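Local coordinates for protein 6-aminohexanoate-dimer hydrolase (Bacillus anthracis, PDB 4GB7) that probably hydrolyses amide bonds of 6-aminohexanoate oligomers, using a serine-hydrolase fold of the beta-lactamase family, at residues T58-K61 and E62-L65; I413-L417 and E418-Q422; S332-E335 and D336-V340; R308-A311 and R312-Q315. All blocks are in the same frame, centred on the assembly; numbering follows the deposited sequence. Where two conformers were deposited one is given.

Interaction 1: T58-K61 and E62-L65; sequences THMK and EFTL
Met-60, a selenomethionine, offers its carbonyl oxygen to two donors, the hydroxyl of Thr-64 and the backbone N of Phe-63. OG1 of Thr-64 lies 2.8 Å from Met-60 O and Phe-63 N lies 2.9 Å from the same oxygen; the two arrive above opposite faces of the carbonyl plane. With Thr-64 OG1 set between its own backbone N and carbonyl carbon (chi1 62°), the hydroxyl points back to Met-60 O while CG2 rests 3.9 Å from Met-60 CE. One residue earlier, Glu-62 N donates to His-59 O over 2.9 Å. The Glu-62 and His-59 side chains run side by side, with OE2 3.3 Å from CD2 at the imidazole edge and the carboxylate almost perpendicular to the ring. Further out, the His-59 ring stacks on Trp-55 and its ND1 is bonded to Trp-55 O. Tyr-288 OH bonds to Lys-61 N, and Met-60 packs on Tyr-288 and Val-290 of strand 287-290, which seats the bend on the four-stranded sheet. The two successive i+3 to i backbone bonds define two overlapping type I beta turns, a tight link between helix 52-56 and edge strand 66-69.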
loop_
_atom_site.group_PDB
_atom_site.type_symbol
_atom_site.label_atom_id
_atom_site.label_comp_id
_atom_site.label_asym_id
_atom_site.label_seq_id
_atom_site.Cartn_x
_atom_site.Cartn_y
_atom_site.Cartn_z
ATOM N N THR A 58 2.760 -6.405 13.393
ATOM C CA THR A 58 1.870 -7.557 13.485
ATOM C C THR A 58 0.780 -7.387 14.565
ATOM O O THR A 58 -0.013 -8.308 14.794
ATOM C CB THR A 58 2.683 -8.843 13.721
ATOM O OG1 THR A 58 3.483 -8.702 14.870
ATOM C CG2 THR A 58 3.625 -9.136 12.487
ATOM N N HIS A 59 0.771 -6.231 15.237
ATOM C CA HIS A 59 -0.180 -5.960 16.340
ATOM C C HIS A 59 -0.595 -4.518 16.396
ATOM O O HIS A 59 -0.748 -3.957 17.498
ATOM C CB HIS A 59 0.464 -6.288 17.683
ATOM C CG HIS A 59 0.892 -7.748 17.840
ATOM N ND1 HIS A 59 2.078 -8.207 17.415
ATOM C CD2 HIS A 59 0.252 -8.822 18.435
ATOM C CE1 HIS A 59 2.191 -9.533 17.733
ATOM N NE2 HIS A 59 1.080 -9.903 18.352
HETATM N N MSE A 60 -0.805 -3.887 15.253
HETATM C CA MSE A 60 -0.983 -2.428 15.250
HETATM C C MSE A 60 -2.200 -2.003 16.076
HETATM O O MSE A 60 -2.167 -0.982 16.817
HETATM C CB MSE A 60 -1.038 -1.867 13.815
HETATM C CG MSE A 60 0.310 -1.723 13.097
HETATM SE SE MSE A 60 1.546 -0.459 13.898
HETATM C CE MSE A 60 0.742 1.206 13.353
ATOM N N LYS A 61 -3.262 -2.793 16.018
ATOM C CA LYS A 61 -4.463 -2.433 16.763
ATOM C C LYS A 61 -4.262 -2.470 18.293
ATOM O O LYS A 61 -5.097 -1.971 19.022
ATOM C CB LYS A 61 -5.634 -3.313 16.379
ATOM C CG LYS A 61 -5.440 -4.802 16.623
ATOM C CD LYS A 61 -6.724 -5.556 16.362
ATOM C CE LYS A 61 -6.455 -7.036 16.228
ATOM N NZ LYS A 61 -7.675 -7.760 15.770
ATOM N N GLU A 62 -3.201 -3.104 18.788
ATOM C CA GLU A 62 -2.895 -3.047 20.240
ATOM C C GLU A 62 -2.096 -1.819 20.668
ATOM O O GLU A 62 -1.882 -1.610 21.854
ATOM C CB GLU A 62 -2.140 -4.309 20.676
ATOM C CG GLU A 62 -2.878 -5.594 20.394
ATOM C CD GLU A 62 -2.220 -6.781 21.054
ATOM O OE1 GLU A 62 -1.658 -6.632 22.183
ATOM O OE2 GLU A 62 -2.213 -7.849 20.397
ATOM N N PHE A 63 -1.740 -0.974 19.707
ATOM C CA PHE A 63 -0.792 0.113 19.867
ATOM C C PHE A 63 -1.427 1.464 19.508
ATOM O O PHE A 63 -0.960 2.501 19.941
ATOM C CB PHE A 63 0.417 -0.239 18.929
ATOM C CG PHE A 63 1.510 0.761 18.921
ATOM C CD1 PHE A 63 2.308 0.930 20.023
ATOM C CD2 PHE A 63 1.761 1.523 17.795
ATOM C CE1 PHE A 63 3.339 1.852 20.024
ATOM C CE2 PHE A 63 2.779 2.454 17.783
ATOM C CZ PHE A 63 3.570 2.615 18.906
ATOM N N THR A 64 -2.523 1.436 18.762
ATOM C CA THR A 64 -3.065 2.621 18.110
ATOM C C THR A 64 -4.594 2.587 18.122
ATOM O O THR A 64 -5.219 1.559 18.363
ATOM C CB THR A 64 -2.678 2.654 16.594
ATOM O OG1 THR A 64 -3.248 1.502 15.954
ATOM C CG2 THR A 64 -1.222 2.644 16.374
ATOM N N LEU A 65 -5.180 3.718 17.760
ATOM C CA LEU A 65 -6.591 3.814 17.472
ATOM C C LEU A 65 -6.880 3.307 16.058
ATOM O O LEU A 65 -6.108 3.578 15.130
ATOM C CB LEU A 65 -7.018 5.272 17.554
ATOM C CG LEU A 65 -6.806 6.010 18.903
ATOM C CD1 LEU A 65 -7.326 7.440 18.722
ATOM C CD2 LEU A 65 -7.459 5.245 20.058
#

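Interaction 2: I413-L417 and E418-Q422; sequences IAHHL and EKLPQ
From Ala-414, His-415 and His-416 the last helical carbonyls close on Glu-418, Leu-420 and Lys-419 in a Schellman motif, in which Lys-419 leaves the helix with a positive phi of 61°. Leu-420 N reaches His-415 O at 3.0 Å, and Lys-419 N reaches His-416 O at 3.0 Å, so the final turn ends with its carbonyls engaged. The reversal brings the C-terminus of the chain back beside the helix. There His-415 ND1 donates to Gln-422 O of the terminal carboxylate, a short bond of 2.5 Å that lies in the carboxylate plane on a lone pair, with the oxygen near the plane of the ring and at its edge. NE2 on the other side of the imidazole is bonded to Gln-366 OE1; two acceptors round one ring next to a terminal carboxylate would be consistent with a protonated histidine. Leu-420 approaches the same ring obliquely, its CD1 4.2 Å from His-415 CD2. The Lys-419 chain, turned at its end (chi4 -48°), carries NZ over the helix end. One water joins NZ to Leu-417 O, to which it donates at 2.8 Å; a second donates to His-416 O and accepts a weak bond from NZ. Glu-418 is bent at chi2, and its OE2 is bonded to His-117 NE2. Helix 402-417 lies against the five-stranded sheet here: Ile-413, Ala-414 and Leu-417 pack on Met-387 of strand 387-393, and Leu-417 also meets Val-115 and His-117 of strand 110-117.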
loop_
_atom_site.group_PDB
_atom_site.type_symbol
_atom_site.label_atom_id
_atom_site.label_comp_id
_atom_site.label_asym_id
_atom_site.label_seq_id
_atom_site.Cartn_x
_atom_site.Cartn_y
_atom_site.Cartn_z
ATOM N N ILE A 413 10.007 -16.696 -10.292
ATOM C CA ILE A 413 8.903 -17.523 -9.813
ATOM C C ILE A 413 7.820 -17.682 -10.888
ATOM O O ILE A 413 7.356 -18.777 -11.149
ATOM C CB ILE A 413 8.298 -17.020 -8.472
ATOM C CG1 ILE A 413 9.317 -17.132 -7.355
ATOM C CG2 ILE A 413 6.972 -17.778 -8.175
ATOM C CD1 ILE A 413 8.939 -16.355 -6.102
ATOM N N ALA A 414 7.387 -16.572 -11.485
ATOM C CA ALA A 414 6.399 -16.629 -12.553
ATOM C C ALA A 414 6.834 -17.601 -13.678
ATOM O O ALA A 414 6.043 -18.405 -14.176
ATOM C CB ALA A 414 6.170 -15.217 -13.130
ATOM N N HIS A 415 8.068 -17.480 -14.143
ATOM C CA HIS A 415 8.507 -18.296 -15.277
ATOM C C HIS A 415 8.562 -19.776 -14.877
ATOM O O HIS A 415 8.292 -20.649 -15.682
ATOM C CB HIS A 415 9.870 -17.837 -15.759
ATOM C CG HIS A 415 9.841 -16.495 -16.423
ATOM N ND1 HIS A 415 10.953 -15.854 -16.834
ATOM C CD2 HIS A 415 8.767 -15.636 -16.698
ATOM C CE1 HIS A 415 10.590 -14.679 -17.400
ATOM N NE2 HIS A 415 9.262 -14.550 -17.292
ATOM N N HIS A 416 8.938 -20.050 -13.637
ATOM C CA HIS A 416 8.890 -21.410 -13.093
ATOM C C HIS A 416 7.491 -21.996 -13.073
ATOM O O HIS A 416 7.282 -23.129 -13.524
ATOM C CB HIS A 416 9.515 -21.430 -11.722
ATOM C CG HIS A 416 9.403 -22.750 -11.025
ATOM N ND1 HIS A 416 10.225 -23.783 -11.292
ATOM C CD2 HIS A 416 8.546 -23.169 -10.044
ATOM C CE1 HIS A 416 9.905 -24.820 -10.505
ATOM N NE2 HIS A 416 8.871 -24.445 -9.737
ATOM N N LEU A 417 6.520 -21.223 -12.595
ATOM C CA LEU A 417 5.133 -21.659 -12.516
ATOM C C LEU A 417 4.525 -21.829 -13.909
ATOM O O LEU A 417 3.628 -22.656 -14.109
ATOM C CB LEU A 417 4.328 -20.647 -11.681
ATOM C CG LEU A 417 4.674 -20.555 -10.189
ATOM C CD1 LEU A 417 3.805 -19.508 -9.548
ATOM C CD2 LEU A 417 4.558 -21.887 -9.449
ATOM N N GLU A 418 5.007 -21.054 -14.879
ATOM C CA GLU A 418 4.563 -21.160 -16.241
ATOM C C GLU A 418 5.255 -22.298 -16.994
ATOM O O GLU A 418 4.946 -22.531 -18.128
ATOM C CB GLU A 418 4.742 -19.808 -16.979
ATOM C CG GLU A 418 3.813 -18.682 -16.552
ATOM C CD GLU A 418 2.386 -18.876 -17.050
ATOM O OE1 GLU A 418 2.149 -18.573 -18.225
ATOM O OE2 GLU A 418 1.516 -19.333 -16.273
ATOM N N LYS A 419 6.186 -22.991 -16.335
ATOM C CA LYS A 419 6.966 -24.099 -16.875
ATOM C C LYS A 419 7.809 -23.700 -18.070
ATOM O O LYS A 419 7.926 -24.458 -19.042
ATOM C CB LYS A 419 6.068 -25.330 -17.130
ATOM C CG LYS A 419 5.345 -25.763 -15.848
ATOM C CD LYS A 419 4.699 -27.137 -15.948
ATOM C CE LYS A 419 3.698 -27.389 -14.837
ATOM N NZ LYS A 419 4.222 -27.038 -13.488
ATOM N N LEU A 420 8.380 -22.492 -17.997
ATOM C CA LEU A 420 9.256 -21.940 -19.038
ATOM C C LEU A 420 10.697 -22.279 -18.746
ATOM O O LEU A 420 11.073 -22.499 -17.568
ATOM C CB LEU A 420 9.060 -20.430 -19.163
ATOM C CG LEU A 420 7.615 -20.031 -19.447
ATOM C CD1 LEU A 420 7.461 -18.504 -19.445
ATOM C CD2 LEU A 420 7.176 -20.622 -20.798
ATOM N N PRO A 421 11.519 -22.356 -19.809
ATOM C CA PRO A 421 12.950 -22.709 -19.592
ATOM C C PRO A 421 13.736 -21.654 -18.791
ATOM O O PRO A 421 14.756 -21.979 -18.176
ATOM C CB PRO A 421 13.533 -22.815 -21.009
ATOM C CG PRO A 421 12.390 -22.790 -21.936
ATOM C CD PRO A 421 11.140 -22.373 -21.236
ATOM N N GLN A 422 13.264 -20.410 -18.828
ATOM C CA GLN A 422 13.862 -19.309 -18.043
ATOM C C GLN A 422 12.834 -18.191 -17.929
ATOM O O GLN A 422 13.063 -17.180 -17.200
ATOM C CB GLN A 422 15.146 -18.736 -18.704
ATOM C CG GLN A 422 14.890 -18.096 -20.071
ATOM C CD GLN A 422 16.081 -17.299 -20.642
ATOM O OE1 GLN A 422 16.615 -16.385 -19.992
ATOM N NE2 GLN A 422 16.490 -17.646 -21.874
ATOM O OXT GLN A 422 11.774 -18.320 -18.582
HETATM O O HOH W 1 5.849 -25.272 -11.947
HETATM O O HOH W 2 2.681 -24.539 -12.251
#

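Interaction 3: S332-E335 and D336-V340; sequences SITE and DIKNV
Ser-332 to Glu-335 and Asp-336 to Asn-339 are joined by successive i to i+4 backbone bonds. Asp-336 N donates to Ser-332 O at 2.8 Å and Lys-338 N to Thr-334 O at 2.9 Å; the bond from Ile-337 N to Ile-333 O is weak, and that from Asn-339 N to Glu-335 O is less straight (139°), at the point where the helix gives way to loop. Two waters add polar bridges on the acidic side. One donates to both Ser-332 OG and Asp-336 OD2, while OG itself is also bonded to Glu-155. The other donates to Glu-335 OE1 and Asp-336 OD1, each at 2.8 Å, and so stands between two carboxylates whose oxygens are 4.5 Å apart, probably easing their mutual repulsion. In the beta-lactamase-type fold, helix 332-338 packs against helix 143-155, helix 307-318 and the short strands 354-356 and 359-361. Apolar contacts mark the inward side. Ile-333 and Ile-337 lie alongside, pointing the same way, with CG2 of Ile-333 4.0 Å from CD1 of Ile-337; Ile-333 goes on to Ala-148 and Leu-317, Ile-337 to Trp-359 and Ile-361. On the outer surface the Lys-338 chain bends at chi3 (-67°), which lays CE 3.5 Å from Thr-334 O and directs NZ to Asn-320 OD1, an oxygen that also bonds Thr-334 OG1.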
loop_
_atom_site.group_PDB
_atom_site.type_symbol
_atom_site.label_atom_id
_atom_site.label_comp_id
_atom_site.label_asym_id
_atom_site.label_seq_id
_atom_site.Cartn_x
_atom_site.Cartn_y
_atom_site.Cartn_z
ATOM N N SER A 332 -11.406 -0.004 -15.856
ATOM C CA SER A 332 -10.409 0.997 -16.261
ATOM C C SER A 332 -9.135 1.009 -15.403
ATOM O O SER A 332 -8.087 1.437 -15.891
ATOM C CB SER A 332 -11.015 2.402 -16.248
ATOM O OG SER A 332 -11.267 2.840 -14.920
ATOM N N ILE A 333 -9.220 0.563 -14.132
ATOM C CA ILE A 333 -8.091 0.674 -13.227
ATOM C C ILE A 333 -6.939 -0.066 -13.827
ATOM O O ILE A 333 -5.864 0.487 -14.056
ATOM C CB ILE A 333 -8.365 0.164 -11.780
ATOM C CG1 ILE A 333 -9.422 1.029 -11.107
ATOM C CG2 ILE A 333 -7.079 0.210 -10.923
ATOM C CD1 ILE A 333 -10.050 0.471 -9.852
ATOM N N THR A 334 -7.163 -1.327 -14.120
ATOM C CA THR A 334 -6.082 -2.142 -14.661
ATOM C C THR A 334 -5.804 -1.812 -16.142
ATOM O O THR A 334 -4.637 -1.814 -16.560
ATOM C CB THR A 334 -6.400 -3.641 -14.489
ATOM O OG1 THR A 334 -7.611 -3.945 -15.183
ATOM C CG2 THR A 334 -6.594 -3.947 -13.036
ATOM N N GLU A 335 -6.848 -1.487 -16.919
ATOM C CA GLU A 335 -6.690 -1.169 -18.325
ATOM C C GLU A 335 -5.734 0.019 -18.463
ATOM O O GLU A 335 -4.798 0.009 -19.257
ATOM C CB GLU A 335 -8.041 -0.788 -18.982
ATOM C CG GLU A 335 -7.923 -0.613 -20.494
ATOM C CD GLU A 335 -9.230 -0.286 -21.211
ATOM O OE1 GLU A 335 -10.118 0.351 -20.614
ATOM O OE2 GLU A 335 -9.337 -0.644 -22.403
ATOM N N ASP A 336 -6.005 1.061 -17.696
ATOM C CA ASP A 336 -5.223 2.292 -17.797
ATOM C C ASP A 336 -3.772 2.077 -17.358
ATOM O O ASP A 336 -2.841 2.612 -17.968
ATOM C CB ASP A 336 -5.849 3.421 -16.989
ATOM C CG ASP A 336 -7.144 3.933 -17.604
ATOM O OD1 ASP A 336 -7.525 3.459 -18.695
ATOM O OD2 ASP A 336 -7.799 4.807 -16.973
ATOM N N ILE A 337 -3.582 1.272 -16.324
ATOM C CA ILE A 337 -2.261 0.953 -15.879
ATOM C C ILE A 337 -1.483 0.211 -16.940
ATOM O O ILE A 337 -0.324 0.555 -17.235
ATOM C CB ILE A 337 -2.286 0.160 -14.579
ATOM C CG1 ILE A 337 -2.732 1.078 -13.428
ATOM C CG2 ILE A 337 -0.933 -0.454 -14.322
ATOM C CD1 ILE A 337 -3.239 0.336 -12.192
ATOM N N LYS A 338 -2.114 -0.802 -17.532
ATOM C CA LYS A 338 -1.442 -1.638 -18.534
ATOM C C LYS A 338 -1.129 -0.892 -19.820
ATOM O O LYS A 338 -0.218 -1.248 -20.516
ATOM C CB LYS A 338 -2.223 -2.934 -18.749
ATOM C CG LYS A 338 -2.184 -3.801 -17.468
ATOM C CD LYS A 338 -2.832 -5.171 -17.632
ATOM C CE LYS A 338 -4.329 -5.068 -17.842
ATOM N NZ LYS A 338 -5.006 -6.399 -17.760
ATOM N N ASN A 339 -1.834 0.189 -20.087
ATOM C CA ASN A 339 -1.543 1.052 -21.247
ATOM C C ASN A 339 -0.503 2.162 -21.013
ATOM O O ASN A 339 -0.207 2.934 -21.938
ATOM C CB ASN A 339 -2.872 1.678 -21.733
ATOM C CG ASN A 339 -3.758 0.685 -22.441
ATOM O OD1 ASN A 339 -3.293 -0.312 -23.009
ATOM N ND2 ASN A 339 -5.041 0.948 -22.415
ATOM N N VAL A 340 0.062 2.253 -19.801
ATOM C CA VAL A 340 1.113 3.243 -19.519
ATOM C C VAL A 340 2.426 2.780 -20.167
ATOM O O VAL A 340 3.019 1.787 -19.728
ATOM C CB VAL A 340 1.289 3.579 -17.999
ATOM C CG1 VAL A 340 2.429 4.570 -17.745
ATOM C CG2 VAL A 340 0.021 4.173 -17.421
HETATM O O HOH W 3 -8.532 4.111 -14.404
HETATM O O HOH W 4 -10.024 3.036 -19.849
#

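Interaction 4: R308-A311 and R312-Q315; sequences RDMA and RFGQ. With NO3 (nitrate ion), chain C.
Asp-309 and Arg-312, one turn apart on helix 307-318, form a salt bridge on a helix that packs against the five-stranded antiparallel sheet of the beta-lactamase-type fold. OD1 of Asp-309 is 2.9 Å from NH1 of Arg-312, but the hydrogen bond between them is weak (116°), and the carboxylate and guanidinium planes stand 73° apart. Both groups have further partners. Asp-309 OD1 also takes the N-H of Glu-284 and OD2 that of Glu-285, so the buried carboxylate grips the backbone of a neighbouring loop. Arg-312, extended from CG to NE, gives NH1 to Glu-284 OE2 and NH2 to Ala-77 O. Glu-284 OE2 also pairs with Arg-308 NE, and Arg-308 NH2 bridges to Glu-132 and Glu-124, so the two arginines share an acidic cluster. Backbone donors are used in helical order: Arg-312 N binds Arg-308 O at 3.0 Å, Phe-313 N binds Asp-309 O at 3.2 Å, Gly-314 N binds Met-310 O at 2.9 Å and Gln-315 N binds Ala-311 O. On the apolar side the bent chain of selenomethionine Met-310 runs beside Phe-313, with CE 3.8 Å from CD2; Phe-313 stacks on Phe-145, and Met-310 and Ala-311 pack on Val-390 of strand 387-393. Gln-315, bent at chi2 (66°), bonds Asn-319 OD1 through NE2. That same nitrogen donates nearly straight to O1 of a nitrate ion, probably from the crystallisation liquor, at 3.0 Å.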
loop_
_atom_site.group_PDB
_atom_site.type_symbol
_atom_site.label_atom_id
_atom_site.label_comp_id
_atom_site.label_asym_id
_atom_site.label_seq_id
_atom_site.Cartn_x
_atom_site.Cartn_y
_atom_site.Cartn_z
ATOM N N ARG A 308 -3.637 -13.488 2.693
ATOM C CA ARG A 308 -4.559 -14.095 1.764
ATOM C C ARG A 308 -5.638 -13.107 1.339
ATOM O O ARG A 308 -6.064 -13.154 0.207
ATOM C CB ARG A 308 -5.207 -15.353 2.328
ATOM C CG ARG A 308 -4.231 -16.513 2.306
ATOM C CD ARG A 308 -4.898 -17.877 2.515
ATOM N NE ARG A 308 -5.610 -17.940 3.766
ATOM C CZ ARG A 308 -5.113 -18.322 4.946
ATOM N NH1 ARG A 308 -5.901 -18.316 6.011
ATOM N NH2 ARG A 308 -3.850 -18.724 5.086
ATOM N N ASP A 309 -6.069 -12.249 2.250
ATOM C CA ASP A 309 -7.089 -11.283 1.879
ATOM C C ASP A 309 -6.530 -10.284 0.867
ATOM O O ASP A 309 -7.224 -9.908 -0.086
ATOM C CB ASP A 309 -7.696 -10.578 3.107
ATOM C CG ASP A 309 -8.710 -11.482 3.849
ATOM O OD1 ASP A 309 -9.134 -12.506 3.240
ATOM O OD2 ASP A 309 -9.147 -11.158 4.968
HETATM N N MSE A 310 -5.311 -9.839 1.063
HETATM C CA MSE A 310 -4.659 -8.988 0.072
HETATM C C MSE A 310 -4.504 -9.704 -1.249
HETATM O O MSE A 310 -4.652 -9.100 -2.285
HETATM C CB MSE A 310 -3.310 -8.502 0.526
HETATM C CG MSE A 310 -3.384 -7.462 1.557
HETATM SE SE MSE A 310 -4.353 -5.865 0.949
HETATM C CE MSE A 310 -3.931 -5.885 -0.940
ATOM N N ALA A 311 -4.252 -11.013 -1.222
ATOM C CA ALA A 311 -4.179 -11.795 -2.442
ATOM C C ALA A 311 -5.510 -11.846 -3.197
ATOM O O ALA A 311 -5.544 -11.831 -4.423
ATOM C CB ALA A 311 -3.695 -13.183 -2.125
ATOM N N ARG A 312 -6.613 -11.921 -2.453
ATOM C CA ARG A 312 -7.927 -11.874 -3.058
ATOM C C ARG A 312 -8.113 -10.560 -3.789
ATOM O O ARG A 312 -8.603 -10.538 -4.926
ATOM C CB ARG A 312 -9.027 -12.018 -2.009
ATOM C CG ARG A 312 -9.062 -13.376 -1.313
ATOM C CD ARG A 312 -10.161 -13.476 -0.239
ATOM N NE ARG A 312 -10.355 -14.866 0.135
ATOM C CZ ARG A 312 -9.584 -15.512 1.015
ATOM N NH1 ARG A 312 -8.621 -14.882 1.688
ATOM N NH2 ARG A 312 -9.777 -16.807 1.211
ATOM N N PHE A 313 -7.691 -9.467 -3.178
ATOM C CA PHE A 313 -7.794 -8.152 -3.841
ATOM C C PHE A 313 -6.885 -8.099 -5.109
ATOM O O PHE A 313 -7.242 -7.609 -6.139
ATOM C CB PHE A 313 -7.374 -7.054 -2.889
ATOM C CG PHE A 313 -7.401 -5.683 -3.502
ATOM C CD1 PHE A 313 -8.607 -5.098 -3.790
ATOM C CD2 PHE A 313 -6.232 -4.968 -3.782
ATOM C CE1 PHE A 313 -8.653 -3.834 -4.326
ATOM C CE2 PHE A 313 -6.282 -3.689 -4.327
ATOM C CZ PHE A 313 -7.483 -3.131 -4.594
ATOM N N GLY A 314 -5.699 -8.688 -5.001
ATOM C CA GLY A 314 -4.814 -8.822 -6.140
ATOM C C GLY A 314 -5.452 -9.551 -7.310
ATOM O O GLY A 314 -5.332 -9.137 -8.473
ATOM N N GLN A 315 -6.107 -10.665 -6.984
ATOM C CA GLN A 315 -6.790 -11.492 -7.985
ATOM C C GLN A 315 -7.923 -10.659 -8.608
ATOM O O GLN A 315 -8.133 -10.751 -9.807
ATOM C CB GLN A 315 -7.344 -12.766 -7.380
ATOM C CG GLN A 315 -8.018 -13.671 -8.384
ATOM C CD GLN A 315 -7.056 -14.222 -9.386
ATOM O OE1 GLN A 315 -5.886 -14.498 -9.059
ATOM N NE2 GLN A 315 -7.549 -14.484 -10.582
HETATM N N NO3 C . -6.629 -15.510 -13.709
HETATM O O1 NO3 C . -6.243 -16.142 -12.758
HETATM O O2 NO3 C . -7.510 -14.448 -13.504
HETATM O O3 NO3 C . -6.214 -15.865 -15.003
#

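Overall arrangement
All four interactions are local and follow one another along the chain without nesting or crossing. Interaction 1 (58-65) comes first, turning the chain from helix 52-56 into edge strand 66-69 of the four-stranded sheet. Interaction 4 (308-315), the nearest of the four to the chain's centre, lies on helix 307-318 against the five-stranded sheet. Interaction 3 (332-340) ends the next helix; its nearest atoms are about 7 Å from interaction 4, and Leu-317 of helix 307-318 lies against it. Interaction 2 (413-422) finishes helix 402-417 and the chain, on the same five-stranded sheet. Interactions 1 and 3 lie on opposite sides of the chain's centre, their own centres about 35 Å apart.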